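Local coordinates for endo-beta-1,2-glucanase (PDB 6IMV), which hydrolyses beta-1,2-glucan as an endo-acting fungal glycoside hydrolase and binds the disaccharide sophorose, at residues N326-R329 with A330-C333; V37-W40 with E41-H45. All blocks are in the same frame, centred on the assembly; numbering follows the deposited sequence.

Interaction 1. Residues N326-R329 with A330-C333; sequences NAER and ARTC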
ATOM      1  N   ASN A 326     -15.867  10.372   4.770  1.00 13.46           N
ATOM      2  CA  ASN A 326     -16.793   9.701   5.682  1.00 13.37           C
ATOM      3  C   ASN A 326     -16.150   8.424   6.246  1.00 13.17           C
ATOM      4  O   ASN A 326     -16.326   8.120   7.415  1.00 13.62           O
ATOM      5  CB  ASN A 326     -18.127   9.391   4.999  1.00 13.36           C
ATOM      6  CG  ASN A 326     -19.149  10.504   5.111  1.00 13.56           C
ATOM      7  OD1 ASN A 326     -18.824  11.636   5.472  1.00 12.99           O
ATOM      8  ND2 ASN A 326     -20.400  10.176   4.812  1.00 13.22           N
ATOM      9  N   ALA A 327     -15.407   7.683   5.411  1.00 12.68           N
ATOM     10  CA  ALA A 327     -14.767   6.437   5.844  1.00 12.01           C
ATOM     11  C   ALA A 327     -13.911   6.696   7.086  1.00 11.62           C
ATOM     12  O   ALA A 327     -13.839   5.843   7.972  1.00 11.34           O
ATOM     13  CB  ALA A 327     -13.934   5.841   4.730  1.00 11.70           C
ATOM     14  N   GLU A 328     -13.249   7.858   7.132  1.00 11.31           N
ATOM     15  CA  GLU A 328     -12.306   8.191   8.201  1.00 11.51           C
ATOM     16  C   GLU A 328     -13.048   8.716   9.429  1.00 11.66           C
ATOM     17  O   GLU A 328     -12.547   8.588  10.532  1.00 12.35           O
ATOM     18  CB  GLU A 328     -11.241   9.164   7.691  1.00 11.47           C
ATOM     19  CG  GLU A 328     -10.461   8.596   6.518  1.00 11.32           C
ATOM     20  CD  GLU A 328     -10.042   7.142   6.690  1.00 11.45           C
ATOM     21  OE1 GLU A 328      -9.464   6.814   7.758  1.00 11.00           O
ATOM     22  OE2 GLU A 328     -10.306   6.342   5.763  1.00 11.44           O
ATOM     23  N   ARG A 329     -14.229   9.306   9.228  1.00 11.77           N
ATOM     24  CA  ARG A 329     -15.126   9.623  10.335  1.00 12.13           C
ATOM     25  C   ARG A 329     -15.507   8.318  11.044  1.00 12.20           C
ATOM     26  O   ARG A 329     -15.440   8.219  12.264  1.00 11.82           O
ATOM     27  CB  ARG A 329     -16.407  10.313   9.848  1.00 12.30           C
ATOM     28  CG  ARG A 329     -16.188  11.630   9.120  1.00 12.77           C
ATOM     29  CD  ARG A 329     -17.499  12.178   8.596  1.00 12.97           C
ATOM     30  NE  ARG A 329     -17.303  13.009   7.423  1.00 13.49           N
ATOM     31  CZ  ARG A 329     -16.888  14.266   7.461  1.00 13.74           C
ATOM     32  NH1 ARG A 329     -16.592  14.826   8.625  1.00 14.06           N
ATOM     33  NH2 ARG A 329     -16.775  14.948   6.335  1.00 13.48           N
ATOM     34  N   ALA A 330     -15.895   7.319  10.238  1.00 12.10           N
ATOM     35  CA  ALA A 330     -16.296   6.020  10.741  1.00 11.83           C
ATOM     36  C   ALA A 330     -15.105   5.296  11.382  1.00 11.38           C
ATOM     37  O   ALA A 330     -15.237   4.709  12.467  1.00 10.80           O
ATOM     38  CB  ALA A 330     -16.900   5.215   9.617  1.00 12.40           C
ATOM     39  N   ARG A 331     -13.936   5.348  10.733  1.00 10.96           N
ATOM     40  CA  ARG A 331     -12.788   4.532  11.171  1.00 10.49           C
ATOM     41  C   ARG A 331     -12.287   5.042  12.527  1.00 10.69           C
ATOM     42  O   ARG A 331     -12.054   4.237  13.447  1.00 10.68           O
ATOM     43  CB  ARG A 331     -11.665   4.527  10.123  1.00 10.27           C
ATOM     44  CG  ARG A 331     -10.716   3.336  10.208  1.00  9.69           C
ATOM     45  CD  ARG A 331      -9.474   3.480   9.330  1.00  9.38           C
ATOM     46  NE  ARG A 331      -9.757   3.845   7.946  1.00  9.05           N
ATOM     47  CZ  ARG A 331     -10.263   3.025   7.025  1.00  8.99           C
ATOM     48  NH1 ARG A 331     -10.462   1.744   7.303  1.00  8.74           N
ATOM     49  NH2 ARG A 331     -10.601   3.504   5.838  1.00  9.12           N
ATOM     50  N   THR A 332     -12.081   6.363  12.635  1.00 10.76           N
ATOM     51  CA  THR A 332     -11.582   6.961  13.878  1.00 10.93           C
ATOM     52  C   THR A 332     -12.625   6.805  14.999  1.00 11.24           C
ATOM     53  O   THR A 332     -12.303   6.350  16.088  1.00 11.45           O
ATOM     54  CB  THR A 332     -11.155   8.424  13.681  1.00 10.41           C
ATOM     55  OG1 THR A 332     -12.240   9.229  13.218  1.00 10.12           O
ATOM     56  CG2 THR A 332     -10.002   8.565  12.714  1.00 10.43           C
ATOM     57  N   CYS A 333     -13.877   7.176  14.725  1.00 12.20           N
ATOM     58  CA  CYS A 333     -14.907   7.219  15.770  1.00 12.79           C
ATOM     59  C   CYS A 333     -15.338   5.802  16.166  1.00 13.12           C
ATOM     60  O   CYS A 333     -15.711   5.595  17.321  1.00 13.56           O
ATOM     61  CB  CYS A 333     -16.084   8.092  15.345  1.00 13.11           C
ATOM     62  SG  CYS A 333     -15.593   9.823  15.123  1.00 13.30           S
TER

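Interaction 2. Residues V37-W40 with E41-H45; sequences VLFW and EGKFH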
ATOM      1  N   VAL A  37       8.940  11.241  12.375  1.00 14.27           N
ATOM      2  CA  VAL A  37       8.435   9.978  11.847  1.00 13.93           C
ATOM      3  C   VAL A  37       9.257   9.557  10.621  1.00 13.74           C
ATOM      4  O   VAL A  37       9.745   8.425  10.554  1.00 13.73           O
ATOM      5  CB  VAL A  37       6.936  10.056  11.515  1.00 13.51           C
ATOM      6  CG1 VAL A  37       6.485   8.848  10.698  1.00 13.32           C
ATOM      7  CG2 VAL A  37       6.097  10.207  12.766  1.00 13.34           C
ATOM      8  N   LEU A  38       9.411  10.476   9.665  1.00 13.88           N
ATOM      9  CA  LEU A  38      10.064  10.177   8.396  1.00 14.22           C
ATOM     10  C   LEU A  38      11.521   9.762   8.618  1.00 14.43           C
ATOM     11  O   LEU A  38      12.019   8.871   7.927  1.00 15.23           O
ATOM     12  CB  LEU A  38       9.979  11.402   7.486  1.00 14.54           C
ATOM     13  CG  LEU A  38       8.607  11.683   6.892  1.00 14.67           C
ATOM     14  CD1 LEU A  38       8.563  13.087   6.305  1.00 14.99           C
ATOM     15  CD2 LEU A  38       8.249  10.638   5.847  1.00 14.66           C
ATOM     16  N   PHE A  39      12.200  10.433   9.558  1.00 14.67           N
ATOM     17  CA  PHE A  39      13.614  10.168   9.876  1.00 14.59           C
ATOM     18  C   PHE A  39      13.790   8.696  10.267  1.00 13.86           C
ATOM     19  O   PHE A  39      14.633   7.994   9.710  1.00 13.68           O
ATOM     20  CB  PHE A  39      14.117  11.083  10.997  1.00 14.89           C
ATOM     21  CG  PHE A  39      15.566  10.883  11.357  1.00 15.34           C
ATOM     22  CD1 PHE A  39      16.562  11.536  10.648  1.00 16.16           C
ATOM     23  CD2 PHE A  39      15.942  10.023  12.382  1.00 16.29           C
ATOM     24  CE1 PHE A  39      17.902  11.344  10.959  1.00 15.87           C
ATOM     25  CE2 PHE A  39      17.279   9.831  12.697  1.00 16.40           C
ATOM     26  CZ  PHE A  39      18.256  10.494  11.983  1.00 16.81           C
ATOM     27  N   TRP A  40      12.971   8.229  11.214  1.00 13.76           N
ATOM     28  CA  TRP A  40      13.121   6.863  11.716  1.00 13.79           C
ATOM     29  C   TRP A  40      12.553   5.832  10.729  1.00 13.55           C
ATOM     30  O   TRP A  40      13.137   4.745  10.582  1.00 13.49           O
ATOM     31  CB  TRP A  40      12.553   6.748  13.128  1.00 14.06           C
ATOM     32  CG  TRP A  40      13.524   7.335  14.100  1.00 14.04           C
ATOM     33  CD1 TRP A  40      13.453   8.564  14.680  1.00 14.44           C
ATOM     34  CD2 TRP A  40      14.778   6.760  14.513  1.00 14.52           C
ATOM     35  NE1 TRP A  40      14.562   8.782  15.453  1.00 14.94           N
ATOM     36  CE2 TRP A  40      15.395   7.696  15.365  1.00 14.52           C
ATOM     37  CE3 TRP A  40      15.435   5.547  14.250  1.00 14.78           C
ATOM     38  CZ2 TRP A  40      16.626   7.449  15.971  1.00 14.83           C
ATOM     39  CZ3 TRP A  40      16.655   5.306  14.843  1.00 15.09           C
ATOM     40  CH2 TRP A  40      17.236   6.245  15.698  1.00 15.24           C
ATOM     41  N   GLU A  41      11.465   6.181  10.031  1.00 13.08           N
ATOM     42  CA  GLU A  41      10.933   5.309   8.983  1.00 12.98           C
ATOM     43  C   GLU A  41      12.017   5.031   7.927  1.00 13.17           C
ATOM     44  O   GLU A  41      12.138   3.912   7.430  1.00 13.60           O
ATOM     45  CB  GLU A  41       9.686   5.928   8.341  1.00 12.76           C
ATOM     46  CG  GLU A  41       8.409   5.780   9.161  1.00 12.62           C
ATOM     47  CD  GLU A  41       8.233   4.442   9.848  1.00 12.49           C
ATOM     48  OE1 GLU A  41       8.196   3.404   9.148  1.00 12.86           O
ATOM     49  OE2 GLU A  41       8.152   4.440  11.083  1.00 12.87           O
ATOM     50  N   GLY A  42      12.790   6.065   7.579  1.00 13.21           N
ATOM     51  CA  GLY A  42      13.875   5.979   6.619  1.00 13.78           C
ATOM     52  C   GLY A  42      14.943   4.952   6.971  1.00 14.16           C
ATOM     53  O   GLY A  42      15.606   4.431   6.084  1.00 15.02           O
ATOM     54  N   LYS A  43      15.118   4.651   8.262  1.00 14.80           N
ATOM     55  CA  LYS A  43      16.097   3.652   8.706  1.00 15.75           C
ATOM     56  C   LYS A  43      15.691   2.246   8.256  1.00 14.64           C
ATOM     57  O   LYS A  43      16.539   1.347   8.216  1.00 14.07           O
ATOM     58  CB  LYS A  43      16.299   3.702  10.224  1.00 17.12           C
ATOM     59  CG  LYS A  43      16.866   5.014  10.747  1.00 18.92           C
ATOM     60  CD  LYS A  43      18.048   5.510   9.948  1.00 21.50           C
ATOM     61  CE  LYS A  43      18.767   6.672  10.604  1.00 23.72           C
ATOM     62  NZ  LYS A  43      19.613   7.382   9.615  1.00 25.15           N
ATOM     63  N   PHE A  44      14.411   2.061   7.923  1.00 13.79           N
ATOM     64  CA  PHE A  44      13.931   0.807   7.336  1.00 13.74           C
ATOM     65  C   PHE A  44      14.618   0.568   5.985  1.00 14.19           C
ATOM     66  O   PHE A  44      14.842  -0.588   5.587  1.00 13.59           O
ATOM     67  CB  PHE A  44      12.409   0.834   7.191  1.00 13.05           C
ATOM     68  CG  PHE A  44      11.785  -0.391   6.568  1.00 12.87           C
ATOM     69  CD1 PHE A  44      12.004  -1.654   7.098  1.00 12.95           C
ATOM     70  CD2 PHE A  44      10.922  -0.274   5.490  1.00 12.54           C
ATOM     71  CE1 PHE A  44      11.398  -2.775   6.550  1.00 12.83           C
ATOM     72  CE2 PHE A  44      10.317  -1.395   4.940  1.00 12.59           C
ATOM     73  CZ  PHE A  44      10.555  -2.642   5.470  1.00 12.78           C
ATOM     74  N   HIS A  45      14.954   1.667   5.292  1.00 15.21           N
ATOM     75  CA  HIS A  45      15.525   1.611   3.948  1.00 15.67           C
ATOM     76  C   HIS A  45      17.022   1.300   4.033  1.00 17.02           C
ATOM     77  O   HIS A  45      17.849   2.210   3.955  1.00 17.56           O
ATOM     78  CB  HIS A  45      15.266   2.919   3.187  1.00 15.16           C
ATOM     79  CG  HIS A  45      15.605   2.819   1.741  1.00 14.92           C
ATOM     80  ND1 HIS A  45      16.868   3.096   1.260  1.00 14.90           N
ATOM     81  CD2 HIS A  45      14.867   2.444   0.675  1.00 14.79           C
ATOM     82  CE1 HIS A  45      16.886   2.917  -0.045  1.00 15.20           C
ATOM     83  NE2 HIS A  45      15.668   2.524  -0.430  1.00 14.58           N
TER
HETATM   84  O   HOH W   1       8.999   6.563  12.618  1.00 13.02           O

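Interaction 1. Residues N326-R329 with A330-C333
E328 and R331, three residues apart on helix 318-337, form a side-on salt bridge with two contact points. R331 NE donates to E328 OE1 at 3.0 Å, and R331 NH2 reaches E328 OE2 at 2.9 Å. Both oxygens are met on their syn sides, and the carboxylate and guanidinium planes lie only 24° apart, so the flat groups meet edge against edge. Bends at chi2 of E328 and at chi3 of R331 (-50°) let two side chains that run the same way bring their ends together. E328 OE1 has a second hydrogen-bond partner in T389 OG1, on helix 387-392.

One turn on, E328 O serves T332 twice. T332 OG1 donates in the carbonyl plane at 2.8 Å, whereas T332 N, at 3.1 Å from E328 O, approaches from above that plane. The hydroxyl can fold back this way because chi1 of 59° sets it between the backbone N and the carbonyl carbon. T332 OG1 is also hydrogen-bonded to C487 N.

On another flank, N326 OD1 accepts R329 NE at 2.8 Å, N326 ND2 is hydrogen-bonded to T294 O, and R329 NH1 to V484 O. A330 N and R331 N donate to N326 O and A327 O, and C333 N to R329 O, while C333 SG is disulfide-bonded to C487.

The i to i+4 backbone bonds are those of an alpha-helix, here a buried one that also carries an i to i+3 ion pair and a threonine hydroxyl bonded four residues back, consistent with a helix of an (alpha/alpha)6-barrel glycoside hydrolase.

Interaction 2. Residues V37-W40 with E41-H45
K43 runs obliquely past W40 and F39, meeting each ring with a different part of its chain. Its CG lies 3.8 Å from W40 CE3 on the benzo side of the indole, while K43 CE is 4.1 Å from both CE2 and CZ of F39. The bend at chi2 (-47°) carries the chain from one ring to the other. The two aromatic groups also meet each other: F39 CD2 sits 3.6 Å above the W40 plane, displaced toward the rim, and W40 CD1 lies in the plane of the phenyl ring at its edge. W40 NE1 is hydrogen-bonded to P13 O. With an alanine in place of K43, the benzo ring of W40 and the far end of the F39 ring would probably lose the methylenes that touch both.

Here helix 30-41 passes into a loop, and the backbone bonds change spacing. E41 N and G42 N keep bonds to V37 O and L38 O, four residues back, whereas the next three donors bond three back: K43 N reaches W40 O at 3.1 Å from 65° above the carbonyl plane, and F44 N and H45 N bond to E41 O and G42 O.

On a different flank, V37 and E41 lie alongside each other, pointing the same way, with V37 CG1 3.9 Å from E41 CG. Water 1 donates both to V37 O at 2.9 Å and to E41 OE2 at 2.8 Å. E41 OE2 also accepts S416 N, and E41 OE1 forms a salt bridge with K436 of helix 433-443. The F44 ring meets W433 edge-to-face, its side chain about 10 Å from a bound beta-D-glucopyranose.

How the interactions relate
Both contacts are local, but they belong to different helices and do not touch: their centres are 27 Å apart and their nearest atoms about 16 Å. In interaction 1 every touching residue is buried, well inside helix 318-337; polar groups are matched by an ion pair and side-chain hydrogen bonds, and C333 adds a covalent tie through its disulfide. Interaction 2 lies where helix 30-41 gives way to a loop; W40 and K43 are partly exposed, and ring and methylene contacts replace charge pairing between its segments. In each a glutamate ties the local turn to another part of the fold, but only in interaction 1 is it also paired with an arginine of its own helix.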